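Local structure of cytochrome P450 (Bacillus megaterium, 5L92) at residues K106-W111 with A355-I360; Q124-L129 with V135-Y140; K385-T390 with G394-L399. The protein binds heme and corticosterone and probably acts as a monooxygenase that hydroxylates steroids at its heme iron. One frame throughout, in Å; residues are numbered along the deposited sequence.

Contact 1 (K106-W111 with A355-I360); sequences KAMKAW and APLARI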
ATOM      1  N   LYS A 106       8.075  -5.683 -17.324  1.00 41.88           N
ATOM      2  CA  LYS A 106       7.706  -6.307 -18.592  1.00 43.69           C
ATOM      3  C   LYS A 106       6.730  -7.455 -18.372  1.00 44.10           C
ATOM      4  O   LYS A 106       5.788  -7.622 -19.162  1.00 42.86           O
ATOM      5  CB  LYS A 106       8.964  -6.742 -19.354  1.00 46.51           C
ATOM      6  CG  LYS A 106       9.875  -5.535 -19.816  1.00 46.07           C
ATOM      7  CD  LYS A 106       9.305  -4.720 -21.021  1.00 44.02           C
ATOM      8  CE  LYS A 106      10.245  -3.547 -21.384  1.00 49.05           C
ATOM      9  NZ  LYS A 106      10.040  -2.952 -22.773  1.00 52.94           N
ATOM     10  N   ALA A 107       6.868  -8.197 -17.264  1.00 42.89           N
ATOM     11  CA  ALA A 107       5.869  -9.218 -16.954  1.00 42.56           C
ATOM     12  C   ALA A 107       4.481  -8.601 -16.868  1.00 44.10           C
ATOM     13  O   ALA A 107       3.487  -9.196 -17.312  1.00 43.96           O
ATOM     14  CB  ALA A 107       6.226  -9.929 -15.640  1.00 42.56           C
ATOM     15  N   MET A 108       4.397  -7.394 -16.317  1.00 45.38           N
ATOM     16  CA  MET A 108       3.116  -6.803 -15.969  1.00 46.53           C
ATOM     17  C   MET A 108       2.483  -6.055 -17.125  1.00 45.08           C
ATOM     18  O   MET A 108       1.269  -5.845 -17.106  1.00 43.31           O
ATOM     19  CB  MET A 108       3.285  -5.872 -14.755  1.00 44.90           C
ATOM     20  CG  MET A 108       3.675  -6.625 -13.471  1.00 42.46           C
ATOM     21  SD  MET A 108       2.361  -7.696 -12.847  1.00 49.55           S
ATOM     22  CE  MET A 108       2.788  -9.317 -13.495  1.00 49.66           C
ATOM     23  N   LYS A 109       3.267  -5.688 -18.139  1.00 47.17           N
ATOM     24  CA  LYS A 109       2.701  -5.094 -19.349  1.00 51.77           C
ATOM     25  C   LYS A 109       1.790  -6.076 -20.078  1.00 49.43           C
ATOM     26  O   LYS A 109       0.889  -5.662 -20.819  1.00 49.43           O
ATOM     27  CB  LYS A 109       3.828  -4.627 -20.274  1.00 58.98           C
ATOM     28  CG  LYS A 109       3.379  -3.676 -21.380  1.00 67.91           C
ATOM     29  CD  LYS A 109       4.425  -3.543 -22.485  1.00 71.73           C
ATOM     30  CE  LYS A 109       3.882  -2.718 -23.646  1.00 82.39           C
ATOM     31  NZ  LYS A 109       4.736  -2.857 -24.856  1.00 87.85           N
ATOM     32  N   ALA A 110       2.018  -7.378 -19.885  1.00 45.72           N
ATOM     33  CA  ALA A 110       1.075  -8.390 -20.347  1.00 44.45           C
ATOM     34  C   ALA A 110      -0.317  -8.208 -19.759  1.00 43.07           C
ATOM     35  O   ALA A 110      -1.305  -8.639 -20.363  1.00 41.86           O
ATOM     36  CB  ALA A 110       1.602  -9.785 -19.984  1.00 44.13           C
ATOM     37  N   TRP A 111      -0.428  -7.613 -18.576  1.00 42.16           N
ATOM     38  CA  TRP A 111      -1.737  -7.469 -17.946  1.00 41.34           C
ATOM     39  C   TRP A 111      -2.501  -6.228 -18.398  1.00 39.92           C
ATOM     40  O   TRP A 111      -3.670  -6.076 -18.026  1.00 38.30           O
ATOM     41  CB  TRP A 111      -1.595  -7.422 -16.427  1.00 40.91           C
ATOM     42  CG  TRP A 111      -1.346  -8.758 -15.795  1.00 41.88           C
ATOM     43  CD1 TRP A 111      -0.137  -9.374 -15.613  1.00 43.24           C
ATOM     44  CD2 TRP A 111      -2.332  -9.639 -15.255  1.00 42.05           C
ATOM     45  NE1 TRP A 111      -0.321 -10.588 -15.002  1.00 43.58           N
ATOM     46  CE2 TRP A 111      -1.661 -10.773 -14.775  1.00 42.80           C
ATOM     47  CE3 TRP A 111      -3.718  -9.574 -15.128  1.00 43.08           C
ATOM     48  CZ2 TRP A 111      -2.328 -11.836 -14.185  1.00 42.49           C
ATOM     49  CZ3 TRP A 111      -4.377 -10.621 -14.536  1.00 42.97           C
ATOM     50  CH2 TRP A 111      -3.682 -11.743 -14.075  1.00 43.34           C
ATOM     51  N   ALA A 355       5.154  -2.749  -7.324  1.00 27.05           N
ATOM     52  CA  ALA A 355       5.157  -1.373  -7.833  1.00 27.19           C
ATOM     53  C   ALA A 355       4.822  -1.288  -9.320  1.00 28.31           C
ATOM     54  O   ALA A 355       4.047  -0.389  -9.689  1.00 27.81           O
ATOM     55  CB  ALA A 355       6.498  -0.711  -7.585  1.00 27.54           C
ATOM     56  N   PRO A 356       5.369  -2.151 -10.209  1.00 29.17           N
ATOM     57  CA  PRO A 356       4.976  -2.063 -11.626  1.00 29.48           C
ATOM     58  C   PRO A 356       3.500  -2.275 -11.836  1.00 30.54           C
ATOM     59  O   PRO A 356       2.850  -1.497 -12.551  1.00 31.36           O
ATOM     60  CB  PRO A 356       5.807  -3.176 -12.294  1.00 32.81           C
ATOM     61  CG  PRO A 356       6.972  -3.352 -11.461  1.00 32.48           C
ATOM     62  CD  PRO A 356       6.538  -3.046 -10.027  1.00 29.51           C
ATOM     63  N   LEU A 357       2.944  -3.300 -11.201  1.00 30.18           N
ATOM     64  CA  LEU A 357       1.513  -3.541 -11.294  1.00 31.38           C
ATOM     65  C   LEU A 357       0.726  -2.343 -10.799  1.00 29.64           C
ATOM     66  O   LEU A 357      -0.236  -1.922 -11.443  1.00 27.87           O
ATOM     67  CB  LEU A 357       1.134  -4.801 -10.520  1.00 30.91           C
ATOM     68  CG  LEU A 357      -0.346  -5.136 -10.496  1.00 32.42           C
ATOM     69  CD1 LEU A 357      -0.840  -5.403 -11.911  1.00 34.67           C
ATOM     70  CD2 LEU A 357      -0.632  -6.345  -9.605  1.00 34.70           C
ATOM     71  N   ALA A 358       1.104  -1.787  -9.640  1.00 27.97           N
ATOM     72  CA  ALA A 358       0.362  -0.648  -9.099  1.00 27.63           C
ATOM     73  C   ALA A 358       0.366   0.529 -10.087  1.00 27.44           C
ATOM     74  O   ALA A 358      -0.680   1.099 -10.391  1.00 26.22           O
ATOM     75  CB  ALA A 358       0.949  -0.237  -7.733  1.00 26.89           C
ATOM     76  N   ARG A 359       1.526   0.851 -10.661  1.00 27.09           N
ATOM     77  CA  ARG A 359       1.593   1.976 -11.607  1.00 27.82           C
ATOM     78  C   ARG A 359       0.715   1.757 -12.835  1.00 29.20           C
ATOM     79  O   ARG A 359       0.030   2.691 -13.290  1.00 28.11           O
ATOM     80  CB  ARG A 359       3.037   2.207 -12.006  1.00 28.77           C
ATOM     81  CG  ARG A 359       3.812   2.808 -10.865  1.00 28.25           C
ATOM     82  CD  ARG A 359       5.318   2.699 -11.047  1.00 29.52           C
ATOM     83  NE  ARG A 359       5.978   3.735 -10.245  1.00 29.30           N
ATOM     84  CZ  ARG A 359       7.131   3.585  -9.600  1.00 28.90           C
ATOM     85  NH1 ARG A 359       7.777   2.431  -9.658  1.00 30.77           N
ATOM     86  NH2 ARG A 359       7.643   4.598  -8.889  1.00 28.63           N
ATOM     87  N   ILE A 360       0.713   0.538 -13.390  1.00 30.06           N
ATOM     88  CA  ILE A 360      -0.073   0.287 -14.587  1.00 32.38           C
ATOM     89  C   ILE A 360      -1.569   0.209 -14.271  1.00 30.74           C
ATOM     90  O   ILE A 360      -2.396   0.734 -15.030  1.00 30.37           O
ATOM     91  CB  ILE A 360       0.447  -0.974 -15.310  1.00 37.19           C
ATOM     92  CG1 ILE A 360       0.129  -0.895 -16.786  1.00 45.84           C
ATOM     93  CG2 ILE A 360      -0.173  -2.269 -14.787  1.00 39.57           C
ATOM     94  CD1 ILE A 360       1.109  -0.021 -17.542  1.00 59.16           C
TER

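Contact 2 (Q124-L129 with V135-Y140); sequences QEVEHL and VEHLSY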
ATOM      1  N   GLN A 124     -18.828   0.613 -17.056  1.00 38.24           N
ATOM      2  CA  GLN A 124     -20.121   0.313 -17.674  1.00 40.14           C
ATOM      3  C   GLN A 124     -21.177   0.015 -16.624  1.00 39.28           C
ATOM      4  O   GLN A 124     -22.345   0.410 -16.766  1.00 39.78           O
ATOM      5  CB  GLN A 124     -19.980  -0.875 -18.638  1.00 40.72           C
ATOM      6  CG  GLN A 124     -21.213  -1.103 -19.527  1.00 45.83           C
ATOM      7  CD  GLN A 124     -21.657   0.151 -20.308  1.00 55.99           C
ATOM      8  OE1 GLN A 124     -20.947   0.641 -21.193  1.00 57.06           O
ATOM      9  NE2 GLN A 124     -22.847   0.659 -19.986  1.00 54.30           N
ATOM     10  N   GLU A 125     -20.788  -0.680 -15.557  1.00 38.44           N
ATOM     11  CA  GLU A 125     -21.739  -1.040 -14.519  1.00 38.90           C
ATOM     12  C   GLU A 125     -22.338   0.178 -13.815  1.00 37.03           C
ATOM     13  O   GLU A 125     -23.455   0.095 -13.298  1.00 36.45           O
ATOM     14  CB  GLU A 125     -21.049  -1.984 -13.533  1.00 41.27           C
ATOM     15  CG  GLU A 125     -20.791  -3.349 -14.185  1.00 47.45           C
ATOM     16  CD  GLU A 125     -20.133  -4.336 -13.253  1.00 55.30           C
ATOM     17  OE1 GLU A 125     -19.929  -3.975 -12.075  1.00 55.18           O
ATOM     18  OE2 GLU A 125     -19.826  -5.470 -13.705  1.00 56.62           O
ATOM     19  N   VAL A 126     -21.655   1.315 -13.804  1.00 37.16           N
ATOM     20  CA  VAL A 126     -22.209   2.494 -13.152  1.00 38.13           C
ATOM     21  C   VAL A 126     -22.486   3.619 -14.148  1.00 39.35           C
ATOM     22  O   VAL A 126     -22.728   4.757 -13.742  1.00 38.37           O
ATOM     23  CB  VAL A 126     -21.305   2.968 -11.989  1.00 37.32           C
ATOM     24  CG1 VAL A 126     -21.314   1.929 -10.848  1.00 35.51           C
ATOM     25  CG2 VAL A 126     -19.891   3.218 -12.452  1.00 35.63           C
ATOM     26  N   GLU A 127     -22.486   3.301 -15.457  1.00 40.97           N
ATOM     27  CA  GLU A 127     -22.833   4.269 -16.496  1.00 44.48           C
ATOM     28  C   GLU A 127     -24.152   4.967 -16.184  1.00 43.19           C
ATOM     29  O   GLU A 127     -24.329   6.142 -16.516  1.00 42.67           O
ATOM     30  CB  GLU A 127     -22.883   3.549 -17.862  1.00 49.19           C
ATOM     31  CG  GLU A 127     -23.150   4.410 -19.099  1.00 60.46           C
ATOM     32  CD  GLU A 127     -21.989   5.323 -19.473  1.00 78.33           C
ATOM     33  OE1 GLU A 127     -20.839   5.015 -19.078  1.00 75.86           O
ATOM     34  OE2 GLU A 127     -22.224   6.349 -20.164  1.00 80.28           O
ATOM     35  N   HIS A 128     -25.086   4.270 -15.527  1.00 41.08           N
ATOM     36  CA  HIS A 128     -26.398   4.850 -15.229  1.00 40.52           C
ATOM     37  C   HIS A 128     -26.412   5.827 -14.047  1.00 39.84           C
ATOM     38  O   HIS A 128     -27.374   6.597 -13.921  1.00 39.15           O
ATOM     39  CB  HIS A 128     -27.417   3.731 -14.972  1.00 41.28           C
ATOM     40  CG  HIS A 128     -27.206   2.974 -13.688  1.00 41.34           C
ATOM     41  ND1 HIS A 128     -26.237   2.006 -13.544  1.00 41.96           N
ATOM     42  CD2 HIS A 128     -27.856   3.028 -12.499  1.00 41.15           C
ATOM     43  CE1 HIS A 128     -26.288   1.500 -12.323  1.00 40.22           C
ATOM     44  NE2 HIS A 128     -27.262   2.103 -11.668  1.00 41.31           N
ATOM     45  N   LEU A 129     -25.393   5.833 -13.184  1.00 38.43           N
ATOM     46  CA  LEU A 129     -25.374   6.757 -12.047  1.00 39.76           C
ATOM     47  C   LEU A 129     -24.748   8.093 -12.447  1.00 37.94           C
ATOM     48  O   LEU A 129     -23.741   8.139 -13.153  1.00 37.42           O
ATOM     49  CB  LEU A 129     -24.609   6.145 -10.872  1.00 37.90           C
ATOM     50  CG  LEU A 129     -25.084   4.764 -10.376  1.00 40.63           C
ATOM     51  CD1 LEU A 129     -24.139   4.201  -9.299  1.00 39.99           C
ATOM     52  CD2 LEU A 129     -26.510   4.785  -9.835  1.00 40.55           C
ATOM     53  N   VAL A 135     -14.338   4.868  -4.889  1.00 28.74           N
ATOM     54  CA  VAL A 135     -13.733   3.786  -4.118  1.00 29.15           C
ATOM     55  C   VAL A 135     -14.510   2.495  -4.343  1.00 28.89           C
ATOM     56  O   VAL A 135     -13.995   1.532  -4.919  1.00 28.70           O
ATOM     57  CB  VAL A 135     -13.650   4.159  -2.616  1.00 29.00           C
ATOM     58  CG1 VAL A 135     -13.250   2.954  -1.790  1.00 28.66           C
ATOM     59  CG2 VAL A 135     -12.642   5.307  -2.366  1.00 28.54           C
ATOM     60  N   GLU A 136     -15.783   2.486  -3.961  1.00 29.37           N
ATOM     61  CA  GLU A 136     -16.564   1.261  -4.050  1.00 32.37           C
ATOM     62  C   GLU A 136     -16.682   0.767  -5.495  1.00 33.07           C
ATOM     63  O   GLU A 136     -16.593  -0.441  -5.746  1.00 33.28           O
ATOM     64  CB  GLU A 136     -17.947   1.476  -3.435  1.00 35.08           C
ATOM     65  CG  GLU A 136     -18.842   0.207  -3.429  1.00 41.86           C
ATOM     66  CD  GLU A 136     -20.314   0.486  -3.112  1.00 46.69           C
ATOM     67  OE1 GLU A 136     -20.599   1.349  -2.262  1.00 49.88           O
ATOM     68  OE2 GLU A 136     -21.193  -0.166  -3.722  1.00 55.93           O
ATOM     69  N   HIS A 137     -16.846   1.673  -6.467  1.00 31.60           N
ATOM     70  CA  HIS A 137     -17.167   1.204  -7.819  1.00 32.33           C
ATOM     71  C   HIS A 137     -15.956   1.037  -8.728  1.00 31.10           C
ATOM     72  O   HIS A 137     -16.083   0.380  -9.766  1.00 32.44           O
ATOM     73  CB  HIS A 137     -18.178   2.139  -8.474  1.00 32.45           C
ATOM     74  CG  HIS A 137     -19.495   2.179  -7.762  1.00 34.76           C
ATOM     75  ND1 HIS A 137     -20.212   1.039  -7.481  1.00 38.41           N
ATOM     76  CD2 HIS A 137     -20.246   3.213  -7.313  1.00 35.89           C
ATOM     77  CE1 HIS A 137     -21.332   1.362  -6.861  1.00 40.06           C
ATOM     78  NE2 HIS A 137     -21.381   2.676  -6.752  1.00 36.98           N
ATOM     79  N   LEU A 138     -14.780   1.557  -8.369  1.00 29.81           N
ATOM     80  CA  LEU A 138     -13.685   1.614  -9.336  1.00 29.76           C
ATOM     81  C   LEU A 138     -12.333   1.319  -8.701  1.00 28.98           C
ATOM     82  O   LEU A 138     -11.707   0.315  -9.022  1.00 27.78           O
ATOM     83  CB  LEU A 138     -13.663   2.984 -10.022  1.00 29.34           C
ATOM     84  CG  LEU A 138     -14.892   3.316 -10.892  1.00 31.25           C
ATOM     85  CD1 LEU A 138     -14.941   4.754 -11.292  1.00 30.41           C
ATOM     86  CD2 LEU A 138     -14.937   2.410 -12.151  1.00 33.01           C
ATOM     87  N   SER A 139     -11.868   2.165  -7.783  1.00 27.61           N
ATOM     88  CA  SER A 139     -10.504   1.978  -7.298  1.00 26.92           C
ATOM     89  C   SER A 139     -10.366   0.732  -6.420  1.00 25.65           C
ATOM     90  O   SER A 139      -9.274   0.171  -6.343  1.00 25.29           O
ATOM     91  CB  SER A 139     -10.026   3.202  -6.519  1.00 27.05           C
ATOM     92  OG  SER A 139     -10.717   3.291  -5.308  1.00 27.12           O
ATOM     93  N   TYR A 140     -11.426   0.302  -5.716  1.00 26.98           N
ATOM     94  CA  TYR A 140     -11.302  -0.917  -4.904  1.00 28.35           C
ATOM     95  C   TYR A 140     -11.451  -2.165  -5.799  1.00 28.34           C
ATOM     96  O   TYR A 140     -10.553  -3.010  -5.832  1.00 27.93           O
ATOM     97  CB  TYR A 140     -12.315  -0.956  -3.728  1.00 28.85           C
ATOM     98  CG  TYR A 140     -12.417  -2.368  -3.201  1.00 30.48           C
ATOM     99  CD1 TYR A 140     -11.335  -2.944  -2.541  1.00 30.35           C
ATOM    100  CD2 TYR A 140     -13.514  -3.173  -3.475  1.00 32.89           C
ATOM    101  CE1 TYR A 140     -11.348  -4.252  -2.126  1.00 31.78           C
ATOM    102  CE2 TYR A 140     -13.533  -4.531  -3.052  1.00 34.90           C
ATOM    103  CZ  TYR A 140     -12.437  -5.053  -2.382  1.00 32.88           C
ATOM    104  OH  TYR A 140     -12.407  -6.386  -1.949  1.00 34.08           O
TER

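Contact 3 (K385-T390 with G394-L399); sequences KPIEST and GLKELL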
ATOM      1  N   LYS A 385     -13.777  10.909   4.646  1.00 31.34           N
ATOM      2  CA  LYS A 385     -13.810   9.764   5.567  1.00 32.80           C
ATOM      3  C   LYS A 385     -12.502   8.991   5.483  1.00 31.73           C
ATOM      4  O   LYS A 385     -12.427   7.952   4.813  1.00 30.99           O
ATOM      5  CB  LYS A 385     -15.002   8.853   5.280  1.00 34.65           C
ATOM      6  CG  LYS A 385     -16.329   9.589   5.272  1.00 36.27           C
ATOM      7  CD  LYS A 385     -17.461   8.603   5.240  1.00 39.99           C
ATOM      8  CE  LYS A 385     -18.788   9.267   5.047  1.00 43.23           C
ATOM      9  NZ  LYS A 385     -19.803   8.266   4.613  1.00 47.51           N
ATOM     10  N   PRO A 386     -11.468   9.443   6.200  1.00 31.27           N
ATOM     11  CA  PRO A 386     -10.176   8.752   6.157  1.00 31.73           C
ATOM     12  C   PRO A 386     -10.251   7.356   6.751  1.00 31.72           C
ATOM     13  O   PRO A 386     -10.913   7.123   7.756  1.00 31.35           O
ATOM     14  CB  PRO A 386      -9.259   9.643   6.995  1.00 32.57           C
ATOM     15  CG  PRO A 386     -10.037  10.892   7.270  1.00 35.80           C
ATOM     16  CD  PRO A 386     -11.466  10.534   7.184  1.00 34.80           C
ATOM     17  N   ILE A 387      -9.518   6.431   6.137  1.00 31.60           N
ATOM     18  CA  ILE A 387      -9.410   5.096   6.707  1.00 32.06           C
ATOM     19  C   ILE A 387      -8.779   5.185   8.098  1.00 32.05           C
ATOM     20  O   ILE A 387      -7.823   5.941   8.323  1.00 30.84           O
ATOM     21  CB  ILE A 387      -8.590   4.192   5.778  1.00 32.31           C
ATOM     22  CG1 ILE A 387      -9.308   4.036   4.418  1.00 30.91           C
ATOM     23  CG2 ILE A 387      -8.383   2.812   6.448  1.00 31.81           C
ATOM     24  CD1 ILE A 387      -8.385   3.742   3.196  1.00 29.88           C
ATOM     25  N   GLU A 388      -9.325   4.416   9.036  1.00 33.48           N
ATOM     26  CA  GLU A 388      -8.819   4.364  10.407  1.00 37.77           C
ATOM     27  C   GLU A 388      -7.694   3.335  10.440  1.00 34.91           C
ATOM     28  O   GLU A 388      -7.902   2.153  10.726  1.00 33.54           O
ATOM     29  CB  GLU A 388      -9.955   4.040  11.378  1.00 41.91           C
ATOM     30  CG  GLU A 388      -9.619   4.289  12.831  1.00 56.21           C
ATOM     31  CD  GLU A 388     -10.860   4.492  13.691  1.00 65.89           C
ATOM     32  OE1 GLU A 388     -11.539   3.483  14.005  1.00 59.69           O
ATOM     33  OE2 GLU A 388     -11.155   5.663  14.043  1.00 64.38           O
ATOM     34  N   SER A 389      -6.479   3.793  10.153  1.00 33.76           N
ATOM     35  CA  SER A 389      -5.366   2.875   9.992  1.00 32.65           C
ATOM     36  C   SER A 389      -4.079   3.661  10.096  1.00 32.95           C
ATOM     37  O   SER A 389      -4.021   4.821   9.694  1.00 31.99           O
ATOM     38  CB  SER A 389      -5.456   2.152   8.623  1.00 32.59           C
ATOM     39  OG  SER A 389      -4.300   1.395   8.322  1.00 32.79           O
ATOM     40  N   THR A 390      -3.054   3.037  10.666  1.00 32.97           N
ATOM     41  CA  THR A 390      -1.707   3.582  10.525  1.00 34.75           C
ATOM     42  C   THR A 390      -0.914   2.857   9.451  1.00 34.28           C
ATOM     43  O   THR A 390       0.108   3.371   9.010  1.00 34.09           O
ATOM     44  CB  THR A 390      -0.912   3.544  11.862  1.00 35.04           C
ATOM     45  OG1 THR A 390      -0.439   2.230  12.130  1.00 37.22           O
ATOM     46  CG2 THR A 390      -1.732   3.975  12.997  1.00 35.67           C
ATOM     47  N   GLY A 394      -5.676   6.703   3.235  1.00 26.04           N
ATOM     48  CA  GLY A 394      -6.602   6.820   2.134  1.00 26.18           C
ATOM     49  C   GLY A 394      -7.975   7.145   2.647  1.00 28.03           C
ATOM     50  O   GLY A 394      -8.172   7.388   3.839  1.00 27.67           O
ATOM     51  N   LEU A 395      -8.920   7.152   1.724  1.00 27.83           N
ATOM     52  CA  LEU A 395     -10.310   7.427   2.037  1.00 28.75           C
ATOM     53  C   LEU A 395     -11.159   6.175   1.895  1.00 29.07           C
ATOM     54  O   LEU A 395     -10.921   5.344   1.031  1.00 27.82           O
ATOM     55  CB  LEU A 395     -10.837   8.517   1.124  1.00 26.80           C
ATOM     56  CG  LEU A 395     -10.012   9.792   1.185  1.00 28.00           C
ATOM     57  CD1 LEU A 395     -10.575  10.768   0.172  1.00 29.36           C
ATOM     58  CD2 LEU A 395     -10.020  10.414   2.599  1.00 30.03           C
ATOM     59  N   LYS A 396     -12.191   6.085   2.722  1.00 29.81           N
ATOM     60  CA  LYS A 396     -13.112   4.959   2.670  1.00 31.23           C
ATOM     61  C   LYS A 396     -14.147   5.096   1.562  1.00 30.22           C
ATOM     62  O   LYS A 396     -14.685   4.082   1.095  1.00 28.78           O
ATOM     63  CB  LYS A 396     -13.819   4.828   4.011  1.00 33.63           C
ATOM     64  CG  LYS A 396     -12.823   4.664   5.215  1.00 35.11           C
ATOM     65  CD  LYS A 396     -13.484   4.883   6.561  1.00 41.51           C
ATOM     66  CE  LYS A 396     -14.689   3.994   6.751  1.00 47.66           C
ATOM     67  NZ  LYS A 396     -14.406   2.571   6.399  1.00 52.12           N
ATOM     68  N   GLU A 397     -14.464   6.331   1.168  1.00 30.39           N
ATOM     69  CA  GLU A 397     -15.378   6.603   0.070  1.00 30.34           C
ATOM     70  C   GLU A 397     -14.937   7.913  -0.583  1.00 29.64           C
ATOM     71  O   GLU A 397     -14.196   8.699   0.006  1.00 28.59           O
ATOM     72  CB  GLU A 397     -16.845   6.655   0.541  1.00 33.22           C
ATOM     73  CG  GLU A 397     -17.203   7.762   1.546  1.00 39.29           C
ATOM     74  CD  GLU A 397     -18.708   8.185   1.462  1.00 44.75           C
ATOM     75  OE1 GLU A 397     -19.590   7.291   1.518  1.00 41.69           O
ATOM     76  OE2 GLU A 397     -18.994   9.409   1.309  1.00 39.74           O
ATOM     77  N   LEU A 398     -15.368   8.131  -1.825  1.00 28.76           N
ATOM     78  CA  LEU A 398     -15.017   9.369  -2.522  1.00 27.77           C
ATOM     79  C   LEU A 398     -16.108   9.640  -3.564  1.00 27.96           C
ATOM     80  O   LEU A 398     -16.021   9.192  -4.711  1.00 28.01           O
ATOM     81  CB  LEU A 398     -13.626   9.253  -3.129  1.00 28.66           C
ATOM     82  CG  LEU A 398     -13.071  10.427  -3.944  1.00 27.89           C
ATOM     83  CD1 LEU A 398     -13.178  11.706  -3.232  1.00 28.57           C
ATOM     84  CD2 LEU A 398     -11.632  10.203  -4.260  1.00 26.51           C
ATOM     85  N   LEU A 399     -17.151  10.352  -3.138  1.00 27.69           N
ATOM     86  CA  LEU A 399     -18.318  10.552  -3.990  1.00 28.87           C
ATOM     87  C   LEU A 399     -18.053  11.670  -4.978  1.00 29.38           C
ATOM     88  O   LEU A 399     -17.742  12.804  -4.586  1.00 28.02           O
ATOM     89  CB  LEU A 399     -19.570  10.845  -3.170  1.00 29.45           C
ATOM     90  CG  LEU A 399     -19.886   9.739  -2.158  1.00 32.61           C
ATOM     91  CD1 LEU A 399     -21.183  10.029  -1.401  1.00 33.84           C
ATOM     92  CD2 LEU A 399     -19.933   8.384  -2.830  1.00 32.48           C
TER
HETATM   93  O   HOH W   1     -13.742  10.779   1.813  1.00 29.32           O
HETATM   94  O   HOH W   2      -5.748   6.286   6.555  1.00 28.54           O

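Contact 1 (K106-W111 with A355-I360)
M108 lies against P356 and L357 where the short helix 105-109 meets the first turns of helix 355-372, the L helix of the P450 fold, which starts just after the heme-ligating C352. The contact is a worked example of how one bent methionine can join two helices by apolar packing alone, without a single hydrogen bond between them. M108 CB comes 4.4 Å from CB of P356. One bond further, CG lies 4.2 Å from P356 CB and about as near to L357 N. With CG anti to the carbonyl carbon (chi1 -66°), the chain heads for the L helix and then bends at both of its next torsions, which lays the sulfur against L357: SD is 3.9 Å from L357 CB and 4.0 Å from L357 CD1. The leucine side chain also reaches V146 and I150 of helix 141-151 and comes close to the heme. At the tip, the methionine methyl leaves the L helix and turns back to its own segment, where M108 CE rests 3.6 Å from W111 CD1, on the indole. F103 is a further neighbour of M108. One turn on from P356, I360 brings CG2 to 4.5 Å from the M108 carbonyl O, the same oxygen that accepts a hydrogen bond from W111 N at 2.9 Å.

Contact 2 (Q124-L129 with V135-Y140)
V126 and H137 make the central touch between the end of helix 112-125 and helix 134-139, a connection of the P450 fold in which strand 131-133 belongs to a small three-stranded antiparallel sheet with 399-401 and 377-378. It illustrates how a chain that reverses on itself can pack a flat ring against aliphatic groups; the contact is structural packing, away from the heme and steroid sites.

The dispersive part is a CH-pi contact. CG1 of V126 stands 3.7 Å from the centroid of the imidazole of H137, only 16° off the ring normal, and within the ring it is nearest to CG, at 3.6 Å. H137 swings its ring out toward the turn by holding CG anti to the carbonyl carbon (chi1 -63°), and V126 aims CG1 at it in the same way. The opposite face of the ring carries CG of E136, its neighbour in sequence, so aliphatic carbon lies on either side of the imidazole.

Backbone hydrogen bonds shape both supports. V126 to L129 form a type I beta turn, closed by L129 N to V126 O at 2.9 Å, and K402 NZ also bonds to the carbonyl oxygens of both of these residues. On the other segment, a pi turn, one residue longer than an alpha turn, is drawn together by Y140 N to V135 O at 3.0 Å.

The carboxylate of E125 does not contact the ring: OE1 is 6.8 Å from ND1 of H137. Beside the histidine, L138 runs into the interior against L122 and L123 and against M365 and L369 of helix 355-372. L129 adds a second, oblique approach to the imidazole, its side chain crossing that of H137 at about a right angle, with CD1 4.1 Å from NE2.

Contact 3 (K385-T390 with G394-L399)
K385 and E397 are brought together by two different first torsions. The lysine has CG anti to the carbonyl carbon (chi1 -54°) and is extended from there on, while the glutamate places CG between its backbone N and carbonyl carbon (chi1 63°) and is likewise extended beyond it. The two chains meet at a slant: K385 CD passes 3.8 Å from E397 CG, and the ammonium NZ of K385 forms a salt bridge with the carboxylate, 3.3 Å from E397 OE1.

Next to this pair lies an antiparallel bridge, an example of the smallest unit of beta structure. P386 and L395 form its non-hydrogen-bonded pair, their CA atoms 4.3 Å apart, a position that suits a proline lacking an N-H. The bonds fall on either side of them. K396 N gives a nearly straight bond of 2.8 Å to K385 O, approaching almost end-on to the carbonyl; I387 N reaches G394 O, also at 2.8 Å, but from 33° off the carbonyl plane. Two waters extend the pairing: one accepts from K385 N and donates to E397 O, the other donates to I387 O and accepts weakly from G394 N.

Side chains close over the bridge. CD1 of I387 lies 3.5 Å from the carbonyl C of G394, resting on the backbone, and its CG1 meets CG of K396 at 3.7 Å.

The segments are the arms of a hairpin whose connecting loop holds F391, a residue of the corticosterone pocket, as expected for the beta-4 turn that forms a substrate recognition site in P450s. Helix 247-260 packs against it, N249 touching I387, Y256 touching L395 and I255 touching L398, while E397 and L399 touch D133 of strand 131-133, and L399 begins strand 399-401.

How the contacts relate
Followed from the N terminus, the chain first passes helix 105-109, which opens contact 1, and that loop closes only some 240 residues later at helix 355-372. Contact 2 is nested inside it, a short closure between helix 112-125 and helix 134-139. Contact 3 comes after both, closing a small hairpin near the C terminus. Contacts 1 and 2 do not touch, although helices 105-109 and 112-125 follow each other directly. Contacts 2 and 3 do meet: V135 CG1 packs 3.4 Å from K396 O. Strand 131-133, between the segments of contact 2, and strand 399-401, which starts at the last residue of contact 3, pair in one antiparallel sheet, joining early and late chain.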